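Local coordinates for UDP-glucose:anthocyanidin 3-O-glucosyltransferase (Clitoria ternatea, PDB 4REL), which is a plant member of the UDP-glycosyltransferase family, built on the two-domain GT-B fold, at residues P20-L28 and V236-L244; E281-S292 and V389-L399. All coordinates share one frame; numbering follows the deposited sequence. Where two conformers were deposited one is given.

Contact 1 (P20-L28 and V236-L244); sequences PLLNLVLKL and VVPLPCPQL
The side-chain amide of N23 overlaps L244, whose CD2 lies over one face of it, 3.6 Å from N23 CG, the two side chains crossing at about a right angle. With CG anti to the backbone N (chi1 -168°), N23 carries its amide to the loop and bonds the backbone there at both ends. C241 N donates to N23 OD1 at 2.9 Å, in the carbonyl plane and on a lone pair, with an N-H...O angle of 171°. N23 ND2 in turn gives a nearly straight 2.9 Å bond to L239 O. This nitrogen comes from above the L239 carbonyl plane, although the acceptor lies in the plane of the N23 amide. With both ends of the amide engaged, its rotation is fixed. One turn on, K27 runs out extended and brings NZ to 3.1 Å from L239 O, nearly along the C=O axis, so this oxygen accepts from two donors. Apolar contacts flank the polar centre: L26 CB meets C241 SG at 3.6 Å, and L24 CD1 touches V236 CG1 at 3.8 Å. Helix 18-31 follows the first strand, 6-10, of the parallel N-terminal sheet, and L21 and V25 pack on I9 there. The loop leaves strand 233-235 at the sheet's edge and leads toward the second domain, while F436 of helix 431-445 lies against K27.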
ATOM      1  N   PRO A  20       0.955   5.716  -5.598  1.00  9.64           N
ATOM      2  CA  PRO A  20      -0.446   6.078  -5.325  1.00  9.83           C
ATOM      3  C   PRO A  20      -0.684   7.584  -5.197  1.00  9.53           C
ATOM      4  O   PRO A  20      -1.753   8.066  -5.599  1.00 11.27           O
ATOM      5  CB  PRO A  20      -0.740   5.396  -3.980  1.00  9.31           C
ATOM      6  CG  PRO A  20       0.270   4.304  -3.867  1.00 17.45           C
ATOM      7  CD  PRO A  20       1.493   4.786  -4.581  1.00 12.51           C
ATOM      8  N   LEU A  21       0.281   8.327  -4.664  1.00  8.09           N
ATOM      9  CA  LEU A  21       0.069   9.764  -4.520  1.00  9.19           C
ATOM     10  C   LEU A  21       0.230  10.466  -5.868  1.00  7.90           C
ATOM     11  O   LEU A  21      -0.515  11.399  -6.173  1.00  8.33           O
ATOM     12  CB  LEU A  21       0.994  10.360  -3.455  1.00  7.07           C
ATOM     13  CG  LEU A  21       0.716  11.830  -3.122  1.00  6.76           C
ATOM     14  CD1 LEU A  21      -0.750  12.045  -2.772  1.00  5.78           C
ATOM     15  CD2 LEU A  21       1.617  12.250  -1.974  1.00  9.43           C
ATOM     16  N   LEU A  22       1.196  10.033  -6.680  1.00  9.42           N
ATOM     17  CA  LEU A  22       1.315  10.613  -8.022  1.00 11.39           C
ATOM     18  C   LEU A  22       0.058  10.325  -8.813  1.00 10.18           C
ATOM     19  O   LEU A  22      -0.424  11.175  -9.567  1.00 11.19           O
ATOM     20  CB  LEU A  22       2.529  10.065  -8.775  1.00  9.65           C
ATOM     21  CG  LEU A  22       2.652  10.543 -10.221  1.00 10.18           C
ATOM     22  CD1 LEU A  22       2.766  12.043 -10.250  1.00 12.52           C
ATOM     23  CD2 LEU A  22       3.883   9.898 -10.855  1.00 17.23           C
ATOM     24  N   ASN A  23      -0.478   9.125  -8.631  1.00 10.21           N
ATOM     25  CA  ASN A  23      -1.713   8.725  -9.296  1.00 10.56           C
ATOM     26  C   ASN A  23      -2.831   9.713  -8.976  1.00  9.60           C
ATOM     27  O   ASN A  23      -3.530  10.196  -9.869  1.00  8.90           O
ATOM     28  CB  ASN A  23      -2.099   7.325  -8.835  1.00 11.31           C
ATOM     29  CG  ASN A  23      -3.192   6.707  -9.676  1.00 16.45           C
ATOM     30  OD1 ASN A  23      -3.227   6.867 -10.903  1.00 18.05           O
ATOM     31  ND2 ASN A  23      -4.088   5.972  -9.020  1.00 18.82           N
ATOM     32  N   LEU A  24      -2.995  10.024  -7.697  1.00  8.19           N
ATOM     33  CA  LEU A  24      -4.034  10.972  -7.290  1.00  9.81           C
ATOM     34  C   LEU A  24      -3.784  12.369  -7.857  1.00 11.09           C
ATOM     35  O   LEU A  24      -4.697  13.017  -8.384  1.00  9.60           O
ATOM     36  CB  LEU A  24      -4.134  11.032  -5.765  1.00 10.06           C
ATOM     37  CG  LEU A  24      -5.109  12.085  -5.216  1.00  9.14           C
ATOM     38  CD1 LEU A  24      -6.546  11.757  -5.595  1.00 11.11           C
ATOM     39  CD2 LEU A  24      -4.973  12.183  -3.693  1.00  7.80           C
ATOM     40  N   VAL A  25      -2.546  12.839  -7.760  1.00  9.45           N
ATOM     41  CA  VAL A  25      -2.207  14.170  -8.279  1.00  9.32           C
ATOM     42  C   VAL A  25      -2.422  14.258  -9.794  1.00 10.04           C
ATOM     43  O   VAL A  25      -2.901  15.279 -10.306  1.00 10.16           O
ATOM     44  CB  VAL A  25      -0.753  14.557  -7.901  1.00 11.29           C
ATOM     45  CG1 VAL A  25      -0.316  15.826  -8.634  1.00 12.63           C
ATOM     46  CG2 VAL A  25      -0.642  14.754  -6.388  1.00 11.65           C
ATOM     47  N   LEU A  26      -2.087  13.188 -10.515  1.00  8.29           N
ATOM     48  CA  LEU A  26      -2.349  13.156 -11.957  1.00  9.25           C
ATOM     49  C   LEU A  26      -3.840  13.337 -12.247  1.00 12.97           C
ATOM     50  O   LEU A  26      -4.212  14.070 -13.166  1.00 11.78           O
ATOM     51  CB  LEU A  26      -1.836  11.855 -12.588  1.00 10.93           C
ATOM     52  CG  LEU A  26      -0.319  11.744 -12.749  1.00 12.18           C
ATOM     53  CD1 LEU A  26       0.102  10.332 -13.106  1.00 12.95           C
ATOM     54  CD2 LEU A  26       0.189  12.714 -13.813  1.00 12.94           C
ATOM     55  N   LYS A  27      -4.689  12.677 -11.467  1.00 12.64           N
ATOM     56  CA  LYS A  27      -6.141  12.787 -11.666  1.00 11.66           C
ATOM     57  C   LYS A  27      -6.615  14.204 -11.379  1.00 11.55           C
ATOM     58  O   LYS A  27      -7.423  14.761 -12.121  1.00 10.56           O
ATOM     59  CB  LYS A  27      -6.900  11.810 -10.761  1.00 10.57           C
ATOM     60  CG  LYS A  27      -6.708  10.332 -11.120  1.00 14.75           C
ATOM     61  CD  LYS A  27      -7.307   9.423 -10.040  1.00 15.89           C
ATOM     62  CE  LYS A  27      -6.876   7.976 -10.245  1.00 21.53           C
ATOM     63  NZ  LYS A  27      -7.453   7.094  -9.186  1.00 17.40           N
ATOM     64  N   LEU A  28      -6.127  14.770 -10.279  1.00  8.26           N
ATOM     65  CA  LEU A  28      -6.503  16.135  -9.895  1.00  6.84           C
ATOM     66  C   LEU A  28      -5.995  17.154 -10.915  1.00 10.49           C
ATOM     67  O   LEU A  28      -6.691  18.118 -11.239  1.00 11.10           O
ATOM     68  CB  LEU A  28      -5.947  16.478  -8.509  1.00  7.19           C
ATOM     69  CG  LEU A  28      -6.540  15.661  -7.356  1.00  9.60           C
ATOM     70  CD1 LEU A  28      -5.769  15.932  -6.060  1.00 10.75           C
ATOM     71  CD2 LEU A  28      -8.023  15.970  -7.173  1.00 13.24           C
ATOM     72  N   VAL A 236     -10.984   7.809  -2.760  1.00  9.42           N
ATOM     73  CA  VAL A 236     -10.724   7.977  -4.183  1.00 11.34           C
ATOM     74  C   VAL A 236     -10.157   6.672  -4.722  1.00 12.11           C
ATOM     75  O   VAL A 236      -9.235   6.095  -4.136  1.00 14.63           O
ATOM     76  CB  VAL A 236      -9.768   9.144  -4.445  1.00 12.95           C
ATOM     77  CG1 VAL A 236      -9.427   9.242  -5.933  1.00 12.65           C
ATOM     78  CG2 VAL A 236     -10.406  10.437  -3.964  1.00 10.79           C
ATOM     79  N   VAL A 237     -10.746   6.204  -5.820  1.00 13.67           N
ATOM     80  CA  VAL A 237     -10.422   4.908  -6.405  1.00 16.89           C
ATOM     81  C   VAL A 237      -8.926   4.808  -6.673  1.00 13.80           C
ATOM     82  O   VAL A 237      -8.350   5.676  -7.338  1.00 15.84           O
ATOM     83  CB  VAL A 237     -11.218   4.693  -7.716  1.00 20.77           C
ATOM     84  CG1 VAL A 237     -10.628   3.565  -8.541  1.00 21.36           C
ATOM     85  CG2 VAL A 237     -12.680   4.414  -7.398  1.00 25.96           C
ATOM     86  N   PRO A 238      -8.289   3.748  -6.155  1.00 14.00           N
ATOM     87  CA  PRO A 238      -6.830   3.572  -6.224  1.00 16.19           C
ATOM     88  C   PRO A 238      -6.313   3.103  -7.577  1.00 14.94           C
ATOM     89  O   PRO A 238      -5.099   3.089  -7.776  1.00 17.04           O
ATOM     90  CB  PRO A 238      -6.564   2.474  -5.181  1.00 15.07           C
ATOM     91  CG  PRO A 238      -7.850   1.712  -5.110  1.00 14.75           C
ATOM     92  CD  PRO A 238      -8.922   2.749  -5.272  1.00 13.14           C
ATOM     93  N   LEU A 239      -7.215   2.705  -8.474  1.00 13.73           N
ATOM     94  CA  LEU A 239      -6.831   2.229  -9.798  1.00 16.40           C
ATOM     95  C   LEU A 239      -6.011   3.277 -10.531  1.00 15.03           C
ATOM     96  O   LEU A 239      -6.242   4.477 -10.362  1.00 16.10           O
ATOM     97  CB  LEU A 239      -8.075   1.876 -10.622  1.00 17.11           C
ATOM     98  CG  LEU A 239      -8.908   0.727 -10.051  1.00 21.42           C
ATOM     99  CD1 LEU A 239     -10.128   0.450 -10.928  1.00 26.05           C
ATOM    100  CD2 LEU A 239      -8.053  -0.523  -9.901  1.00 26.58           C
ATOM    101  N   PRO A 240      -5.042   2.828 -11.346  1.00 18.82           N
ATOM    102  CA  PRO A 240      -4.154   3.759 -12.050  1.00 21.78           C
ATOM    103  C   PRO A 240      -4.872   4.531 -13.147  1.00 25.68           C
ATOM    104  O   PRO A 240      -5.635   3.947 -13.923  1.00 25.52           O
ATOM    105  CB  PRO A 240      -3.103   2.834 -12.680  1.00 25.41           C
ATOM    106  CG  PRO A 240      -3.800   1.511 -12.823  1.00 25.58           C
ATOM    107  CD  PRO A 240      -4.688   1.418 -11.604  1.00 22.21           C
ATOM    108  N   CYS A 241      -4.639   5.835 -13.204  1.00 23.98           N
ATOM    109  CA  CYS A 241      -5.056   6.608 -14.362  1.00 20.57           C
ATOM    110  C   CYS A 241      -4.043   6.317 -15.470  1.00 24.07           C
ATOM    111  O   CYS A 241      -2.894   5.986 -15.182  1.00 20.88           O
ATOM    112  CB  CYS A 241      -5.102   8.103 -14.037  1.00 26.53           C
ATOM    113  SG  CYS A 241      -3.498   8.820 -13.673  1.00 24.43           S
ATOM    114  N   PRO A 242      -4.463   6.427 -16.739  1.00 30.98           N
ATOM    115  CA  PRO A 242      -3.578   6.049 -17.848  1.00 33.64           C
ATOM    116  C   PRO A 242      -2.201   6.720 -17.825  1.00 29.81           C
ATOM    117  O   PRO A 242      -1.227   6.090 -18.248  1.00 25.80           O
ATOM    118  CB  PRO A 242      -4.370   6.467 -19.100  1.00 36.36           C
ATOM    119  CG  PRO A 242      -5.499   7.329 -18.600  1.00 36.46           C
ATOM    120  CD  PRO A 242      -5.789   6.851 -17.215  1.00 30.35           C
ATOM    121  N   GLN A 243      -2.113   7.955 -17.325  1.00 30.14           N
ATOM    122  CA  GLN A 243      -0.838   8.678 -17.320  1.00 33.61           C
ATOM    123  C   GLN A 243       0.150   8.130 -16.287  1.00 27.89           C
ATOM    124  O   GLN A 243       1.351   8.401 -16.360  1.00 25.92           O
ATOM    125  CB  GLN A 243      -1.053  10.184 -17.123  1.00 44.24           C
ATOM    126  CG  GLN A 243       0.180  11.033 -17.441  1.00 57.23           C
ATOM    127  CD  GLN A 243      -0.164  12.431 -17.932  1.00 66.36           C
ATOM    128  OE1 GLN A 243      -1.154  13.027 -17.508  1.00 70.46           O
ATOM    129  NE2 GLN A 243       0.655  12.959 -18.838  1.00 66.99           N
ATOM    130  N   LEU A 244      -0.348   7.359 -15.324  1.00 24.17           N
ATOM    131  CA  LEU A 244       0.545   6.759 -14.334  1.00 24.23           C
ATOM    132  C   LEU A 244       1.366   5.643 -14.976  1.00 25.48           C
ATOM    133  O   LEU A 244       2.543   5.457 -14.667  1.00 23.82           O
ATOM    134  CB  LEU A 244      -0.248   6.200 -13.150  1.00 23.06           C
ATOM    135  CG  LEU A 244       0.583   5.667 -11.977  1.00 23.55           C
ATOM    136  CD1 LEU A 244       1.357   6.788 -11.304  1.00 22.31           C
ATOM    137  CD2 LEU A 244      -0.312   4.954 -10.972  1.00 17.44           C
TER

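Contact 2 (E281-S292 and V389-L399); sequences EVVAVAEALEES and VFTKNGFVKSL
V285 sets CG2 over one face of the F390 ring, 3.6 Å from the ring centroid and 18° off the normal, a CH-pi contact. F390 is also gripped through its backbone: its N donates to E281 OE2 at 2.9 Å, meeting the carboxylate from above its plane. Further along, the A288 methyl presses on F395, with CB 3.4 Å from CD2; the ring is brought there by a first torsion that sets F395 CG anti to the backbone N (chi1 -174°). V396 CG2 fits against the same turn, 3.6 Å from A288 O, and L399 CD1 reaches S292 CB at 4.0 Å. A288, small and set against K392 O, F395 and V396, lets the helix axes come within 8.2 Å, crossing at -49°, while A284 faces the F390-T391 chain ahead of the second helix. In the conformer given, the K392 side chain crosses that of E287 at about a right angle, CD against CB.

In the C-terminal domain of the GT-B fold, helix 279-292 forms the beta-alpha-beta crossover from strand 266-270 to strand 296-299, and helix 392-403 follows the edge strand 382-384 of the same parallel sheet. V285 and L289 rest on W298, whereas F395 and L399 rest on I360.

F395 is sandwiched by its own segment, L399 CD1 over the centre of one face and F390 CE1 over the other. E281 OE1 forms a salt bridge with R362, which also touches V389 and F390 and would steady the carboxylate. T391 is the N-cap of helix 392-403, its OG1 accepting from G394 N at 3.0 Å. Where L399 meets S292, S292 OG bonds both L289 O and F294 N.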
ATOM      1  N   GLU A 281      12.545 -19.411   5.044  1.00 14.48           N
ATOM      2  CA  GLU A 281      11.212 -19.331   4.445  1.00 15.77           C
ATOM      3  C   GLU A 281      11.270 -19.286   2.926  1.00 18.17           C
ATOM      4  O   GLU A 281      10.366 -19.791   2.252  1.00 17.02           O
ATOM      5  CB  GLU A 281      10.419 -18.147   5.005  1.00 17.48           C
ATOM      6  CG  GLU A 281       9.825 -18.456   6.351  1.00 17.53           C
ATOM      7  CD  GLU A 281       8.975 -17.346   6.887  1.00 18.95           C
ATOM      8  OE1 GLU A 281       9.417 -16.685   7.846  1.00 21.28           O
ATOM      9  OE2 GLU A 281       7.856 -17.141   6.369  1.00 13.12           O
ATOM     10  N   VAL A 282      12.326 -18.684   2.384  1.00 14.04           N
ATOM     11  CA  VAL A 282      12.532 -18.721   0.938  1.00 16.01           C
ATOM     12  C   VAL A 282      12.700 -20.177   0.504  1.00 14.40           C
ATOM     13  O   VAL A 282      12.089 -20.619  -0.472  1.00 13.47           O
ATOM     14  CB  VAL A 282      13.759 -17.905   0.504  1.00 15.25           C
ATOM     15  CG1 VAL A 282      13.956 -18.012  -1.001  1.00 13.94           C
ATOM     16  CG2 VAL A 282      13.596 -16.454   0.920  1.00 16.41           C
ATOM     17  N   VAL A 283      13.520 -20.923   1.235  1.00 14.53           N
ATOM     18  CA  VAL A 283      13.699 -22.343   0.958  1.00 10.95           C
ATOM     19  C   VAL A 283      12.371 -23.095   1.065  1.00 15.60           C
ATOM     20  O   VAL A 283      12.048 -23.913   0.211  1.00 13.82           O
ATOM     21  CB  VAL A 283      14.720 -22.997   1.910  1.00 13.41           C
ATOM     22  CG1 VAL A 283      14.709 -24.514   1.739  1.00 13.59           C
ATOM     23  CG2 VAL A 283      16.111 -22.435   1.661  1.00 18.60           C
ATOM     24  N   ALA A 284      11.609 -22.809   2.120  1.00 13.98           N
ATOM     25  CA  ALA A 284      10.311 -23.448   2.324  1.00 12.57           C
ATOM     26  C   ALA A 284       9.349 -23.174   1.172  1.00 14.91           C
ATOM     27  O   ALA A 284       8.621 -24.073   0.737  1.00 15.29           O
ATOM     28  CB  ALA A 284       9.686 -22.998   3.644  1.00 14.85           C
ATOM     29  N   VAL A 285       9.336 -21.935   0.696  1.00 12.49           N
ATOM     30  CA  VAL A 285       8.490 -21.573  -0.441  1.00 10.77           C
ATOM     31  C   VAL A 285       8.876 -22.396  -1.668  1.00 14.78           C
ATOM     32  O   VAL A 285       8.011 -22.987  -2.323  1.00 12.32           O
ATOM     33  CB  VAL A 285       8.567 -20.067  -0.740  1.00 12.35           C
ATOM     34  CG1 VAL A 285       7.967 -19.747  -2.114  1.00 11.45           C
ATOM     35  CG2 VAL A 285       7.850 -19.280   0.367  1.00 12.30           C
ATOM     36  N   ALA A 286      10.172 -22.466  -1.964  1.00  8.86           N
ATOM     37  CA  ALA A 286      10.621 -23.268  -3.106  1.00  9.81           C
ATOM     38  C   ALA A 286      10.240 -24.748  -2.974  1.00 13.61           C
ATOM     39  O   ALA A 286       9.706 -25.341  -3.916  1.00 10.88           O
ATOM     40  CB  ALA A 286      12.129 -23.114  -3.331  1.00 10.76           C
ATOM     41  N   GLU A 287      10.506 -25.344  -1.811  1.00 12.71           N
ATOM     42  CA  GLU A 287      10.176 -26.754  -1.597  1.00 13.11           C
ATOM     43  C   GLU A 287       8.688 -27.038  -1.788  1.00 11.94           C
ATOM     44  O   GLU A 287       8.307 -28.046  -2.399  1.00 10.47           O
ATOM     45  CB  GLU A 287      10.602 -27.185  -0.190  1.00 11.37           C
ATOM     46  CG  GLU A 287      12.101 -27.211  -0.004  1.00 14.47           C
ATOM     47  CD  GLU A 287      12.499 -27.564   1.409  1.00 22.75           C
ATOM     48  OE1 GLU A 287      11.612 -27.588   2.293  1.00 23.77           O
ATOM     49  OE2 GLU A 287      13.700 -27.815   1.636  1.00 20.24           O
ATOM     50  N   ALA A 288       7.853 -26.153  -1.250  1.00 10.01           N
ATOM     51  CA  ALA A 288       6.400 -26.318  -1.327  1.00 10.83           C
ATOM     52  C   ALA A 288       5.922 -26.154  -2.760  1.00 11.88           C
ATOM     53  O   ALA A 288       5.087 -26.915  -3.233  1.00 15.35           O
ATOM     54  CB  ALA A 288       5.691 -25.329  -0.424  1.00 11.82           C
ATOM     55  N   LEU A 289       6.450 -25.154  -3.452  1.00  8.86           N
ATOM     56  CA  LEU A 289       6.059 -24.946  -4.843  1.00  9.26           C
ATOM     57  C   LEU A 289       6.402 -26.172  -5.676  1.00 10.57           C
ATOM     58  O   LEU A 289       5.563 -26.672  -6.427  1.00 12.87           O
ATOM     59  CB  LEU A 289       6.731 -23.695  -5.418  1.00  8.02           C
ATOM     60  CG  LEU A 289       6.130 -22.350  -5.014  1.00  7.84           C
ATOM     61  CD1 LEU A 289       6.964 -21.204  -5.595  1.00  9.33           C
ATOM     62  CD2 LEU A 289       4.682 -22.232  -5.466  1.00  8.76           C
ATOM     63  N   GLU A 290       7.623 -26.676  -5.526  1.00 11.77           N
ATOM     64  CA  GLU A 290       8.039 -27.847  -6.296  1.00  9.82           C
ATOM     65  C   GLU A 290       7.193 -29.069  -5.950  1.00 11.66           C
ATOM     66  O   GLU A 290       6.716 -29.776  -6.835  1.00 12.26           O
ATOM     67  CB  GLU A 290       9.526 -28.169  -6.075  1.00 10.70           C
ATOM     68  CG  GLU A 290       9.973 -29.405  -6.842  1.00 13.40           C
ATOM     69  CD  GLU A 290      11.475 -29.587  -6.871  1.00 18.90           C
ATOM     70  OE1 GLU A 290      12.199 -28.812  -6.207  1.00 16.55           O
ATOM     71  OE2 GLU A 290      11.938 -30.510  -7.578  1.00 16.54           O
ATOM     72  N   GLU A 291       7.007 -29.313  -4.658  1.00 14.52           N
ATOM     73  CA  GLU A 291       6.280 -30.498  -4.227  0.50 18.11           C
ATOM     74  C   GLU A 291       4.808 -30.432  -4.635  1.00 17.87           C
ATOM     75  O   GLU A 291       4.202 -31.459  -4.930  1.00 15.83           O
ATOM     76  CB  GLU A 291       6.420 -30.701  -2.714  0.50 22.80           C
ATOM     77  CG  GLU A 291       6.468 -32.159  -2.289  0.50 32.39           C
ATOM     78  CD  GLU A 291       5.251 -32.578  -1.485  0.50 33.44           C
ATOM     79  OE1 GLU A 291       4.860 -31.835  -0.558  0.50 26.41           O
ATOM     80  OE2 GLU A 291       4.685 -33.654  -1.781  0.50 36.12           O
ATOM     81  N   SER A 292       4.251 -29.222  -4.684  1.00 16.36           N
ATOM     82  CA  SER A 292       2.831 -29.040  -4.985  1.00 17.27           C
ATOM     83  C   SER A 292       2.478 -29.489  -6.392  1.00 17.48           C
ATOM     84  O   SER A 292       1.352 -29.922  -6.639  1.00 15.82           O
ATOM     85  CB  SER A 292       2.396 -27.585  -4.777  1.00 15.03           C
ATOM     86  OG  SER A 292       2.782 -26.764  -5.866  1.00 11.85           O
ATOM     87  N   VAL A 389       3.929 -18.808   9.216  1.00 14.17           N
ATOM     88  CA  VAL A 389       5.195 -18.600   8.538  1.00 11.17           C
ATOM     89  C   VAL A 389       5.230 -19.650   7.442  1.00 14.46           C
ATOM     90  O   VAL A 389       4.540 -20.672   7.538  1.00 16.18           O
ATOM     91  CB  VAL A 389       6.410 -18.785   9.488  1.00 18.81           C
ATOM     92  CG1 VAL A 389       6.407 -17.740  10.591  1.00 18.69           C
ATOM     93  CG2 VAL A 389       6.404 -20.182  10.090  1.00 17.70           C
ATOM     94  N   PHE A 390       5.999 -19.408   6.388  1.00 11.92           N
ATOM     95  CA  PHE A 390       6.072 -20.388   5.319  1.00 10.23           C
ATOM     96  C   PHE A 390       6.793 -21.632   5.795  1.00 13.93           C
ATOM     97  O   PHE A 390       7.897 -21.555   6.332  1.00 15.85           O
ATOM     98  CB  PHE A 390       6.811 -19.829   4.100  1.00 11.94           C
ATOM     99  CG  PHE A 390       6.013 -18.836   3.304  1.00 12.54           C
ATOM    100  CD1 PHE A 390       4.829 -19.216   2.681  1.00 15.48           C
ATOM    101  CD2 PHE A 390       6.457 -17.531   3.158  1.00 13.04           C
ATOM    102  CE1 PHE A 390       4.093 -18.300   1.931  1.00 16.38           C
ATOM    103  CE2 PHE A 390       5.727 -16.613   2.417  1.00 13.72           C
ATOM    104  CZ  PHE A 390       4.550 -16.996   1.801  1.00 14.96           C
ATOM    105  N   THR A 391       6.146 -22.773   5.617  1.00 13.09           N
ATOM    106  CA  THR A 391       6.785 -24.067   5.810  1.00 15.14           C
ATOM    107  C   THR A 391       6.388 -24.877   4.594  1.00 16.43           C
ATOM    108  O   THR A 391       5.398 -24.562   3.946  1.00 15.51           O
ATOM    109  CB  THR A 391       6.254 -24.799   7.044  1.00 15.43           C
ATOM    110  OG1 THR A 391       4.861 -25.085   6.858  1.00 14.15           O
ATOM    111  CG2 THR A 391       6.435 -23.956   8.309  1.00 16.55           C
ATOM    112  N   LYS A 392       7.124 -25.932   4.284  1.00 13.84           N
ATOM    113  CA  LYS A 392       6.778 -26.745   3.115  0.50 14.26           C
ATOM    114  C   LYS A 392       5.392 -27.368   3.240  1.00 12.74           C
ATOM    115  O   LYS A 392       4.533 -27.158   2.393  1.00 14.69           O
ATOM    116  CB  LYS A 392       7.821 -27.833   2.848  0.50 16.11           C
ATOM    117  CG  LYS A 392       7.494 -28.698   1.630  0.50 16.66           C
ATOM    118  CD  LYS A 392       8.531 -29.792   1.417  0.50 18.35           C
ATOM    119  CE  LYS A 392       8.542 -30.781   2.567  0.50 19.45           C
ATOM    120  NZ  LYS A 392       9.627 -31.797   2.426  0.50 26.37           N
ATOM    121  N   ASN A 393       5.157 -28.123   4.304  1.00 14.21           N
ATOM    122  CA  ASN A 393       3.875 -28.800   4.444  1.00 15.82           C
ATOM    123  C   ASN A 393       2.691 -27.855   4.562  1.00 14.88           C
ATOM    124  O   ASN A 393       1.653 -28.084   3.953  1.00 17.30           O
ATOM    125  CB  ASN A 393       3.911 -29.797   5.609  1.00 18.66           C
ATOM    126  CG  ASN A 393       4.831 -30.983   5.330  1.00 36.01           C
ATOM    127  OD1 ASN A 393       5.241 -31.213   4.187  1.00 35.61           O
ATOM    128  ND2 ASN A 393       5.155 -31.742   6.376  1.00 42.76           N
ATOM    129  N   GLY A 394       2.857 -26.776   5.321  1.00 14.29           N
ATOM    130  CA  GLY A 394       1.770 -25.833   5.526  1.00 12.14           C
ATOM    131  C   GLY A 394       1.383 -25.100   4.258  1.00 14.89           C
ATOM    132  O   GLY A 394       0.204 -24.946   3.953  1.00 13.90           O
ATOM    133  N   PHE A 395       2.386 -24.645   3.517  1.00 13.22           N
ATOM    134  CA  PHE A 395       2.159 -23.896   2.285  1.00 15.59           C
ATOM    135  C   PHE A 395       1.550 -24.803   1.207  1.00 14.08           C
ATOM    136  O   PHE A 395       0.660 -24.373   0.470  1.00 14.97           O
ATOM    137  CB  PHE A 395       3.480 -23.261   1.834  1.00 11.49           C
ATOM    138  CG  PHE A 395       3.364 -22.345   0.643  1.00 11.14           C
ATOM    139  CD1 PHE A 395       2.175 -21.712   0.324  1.00 13.35           C
ATOM    140  CD2 PHE A 395       4.472 -22.116  -0.152  1.00 12.62           C
ATOM    141  CE1 PHE A 395       2.096 -20.885  -0.774  1.00 12.43           C
ATOM    142  CE2 PHE A 395       4.404 -21.285  -1.254  1.00 13.57           C
ATOM    143  CZ  PHE A 395       3.212 -20.665  -1.565  1.00 10.29           C
ATOM    144  N   VAL A 396       2.011 -26.050   1.122  1.00 11.14           N
ATOM    145  CA  VAL A 396       1.405 -27.005   0.194  1.00 10.42           C
ATOM    146  C   VAL A 396      -0.083 -27.146   0.492  1.00 13.27           C
ATOM    147  O   VAL A 396      -0.907 -27.163  -0.422  1.00 14.23           O
ATOM    148  CB  VAL A 396       2.091 -28.402   0.257  1.00 13.60           C
ATOM    149  CG1 VAL A 396       1.231 -29.463  -0.419  1.00 15.22           C
ATOM    150  CG2 VAL A 396       3.457 -28.355  -0.398  1.00 10.28           C
ATOM    151  N   LYS A 397      -0.432 -27.244   1.776  1.00 12.38           N
ATOM    152  CA  LYS A 397      -1.839 -27.358   2.154  1.00 11.72           C
ATOM    153  C   LYS A 397      -2.634 -26.127   1.730  1.00 15.04           C
ATOM    154  O   LYS A 397      -3.724 -26.267   1.194  1.00 14.54           O
ATOM    155  CB  LYS A 397      -2.000 -27.640   3.653  1.00 14.54           C
ATOM    156  CG  LYS A 397      -1.541 -29.047   4.045  1.00 24.06           C
ATOM    157  CD  LYS A 397      -1.613 -29.282   5.548  1.00 32.24           C
ATOM    158  CE  LYS A 397      -1.040 -30.654   5.912  1.00 42.02           C
ATOM    159  NZ  LYS A 397      -1.164 -30.950   7.367  1.00 47.07           N
ATOM    160  N   SER A 398      -2.076 -24.933   1.933  1.00 13.16           N
ATOM    161  CA  SER A 398      -2.778 -23.704   1.544  1.00 12.17           C
ATOM    162  C   SER A 398      -2.957 -23.620   0.031  1.00 12.34           C
ATOM    163  O   SER A 398      -4.007 -23.178  -0.454  1.00 13.48           O
ATOM    164  CB  SER A 398      -2.046 -22.465   2.062  1.00 12.61           C
ATOM    165  OG  SER A 398      -2.054 -22.454   3.486  1.00 17.86           O
ATOM    166  N   LEU A 399      -1.931 -24.033  -0.712  1.00 14.04           N
ATOM    167  CA  LEU A 399      -1.996 -24.021  -2.173  1.00 11.40           C
ATOM    168  C   LEU A 399      -3.096 -24.951  -2.652  1.00 14.13           C
ATOM    169  O   LEU A 399      -3.871 -24.594  -3.536  1.00 12.82           O
ATOM    170  CB  LEU A 399      -0.651 -24.430  -2.786  1.00 11.94           C
ATOM    171  CG  LEU A 399       0.469 -23.390  -2.709  1.00  7.27           C
ATOM    172  CD1 LEU A 399       1.826 -24.022  -3.002  1.00  8.35           C
ATOM    173  CD2 LEU A 399       0.189 -22.303  -3.719  1.00  9.94           C
TER
HETATM  174  O   HOH W   1       3.848 -31.548   2.005  1.00 33.83           O

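Overall arrangement
The two contacts belong to different domains of the GT-B fold and share no helix or strand. Their centres are 36 Å apart, on opposite sides of the chain's centre, and their nearest atoms about 22 Å apart. Contact 1 lies deeper, its centre about 14 Å from the chain's centre against 25 Å for contact 2, yet both are partly buried. Contact 1 joins a helix to an irregular loop, and its polar bonds run between side chains and loop backbone. Contact 2 joins two helices and the loop leading into the second, and methyl groups and aromatic rings dominate, with one glutamate bond at its end.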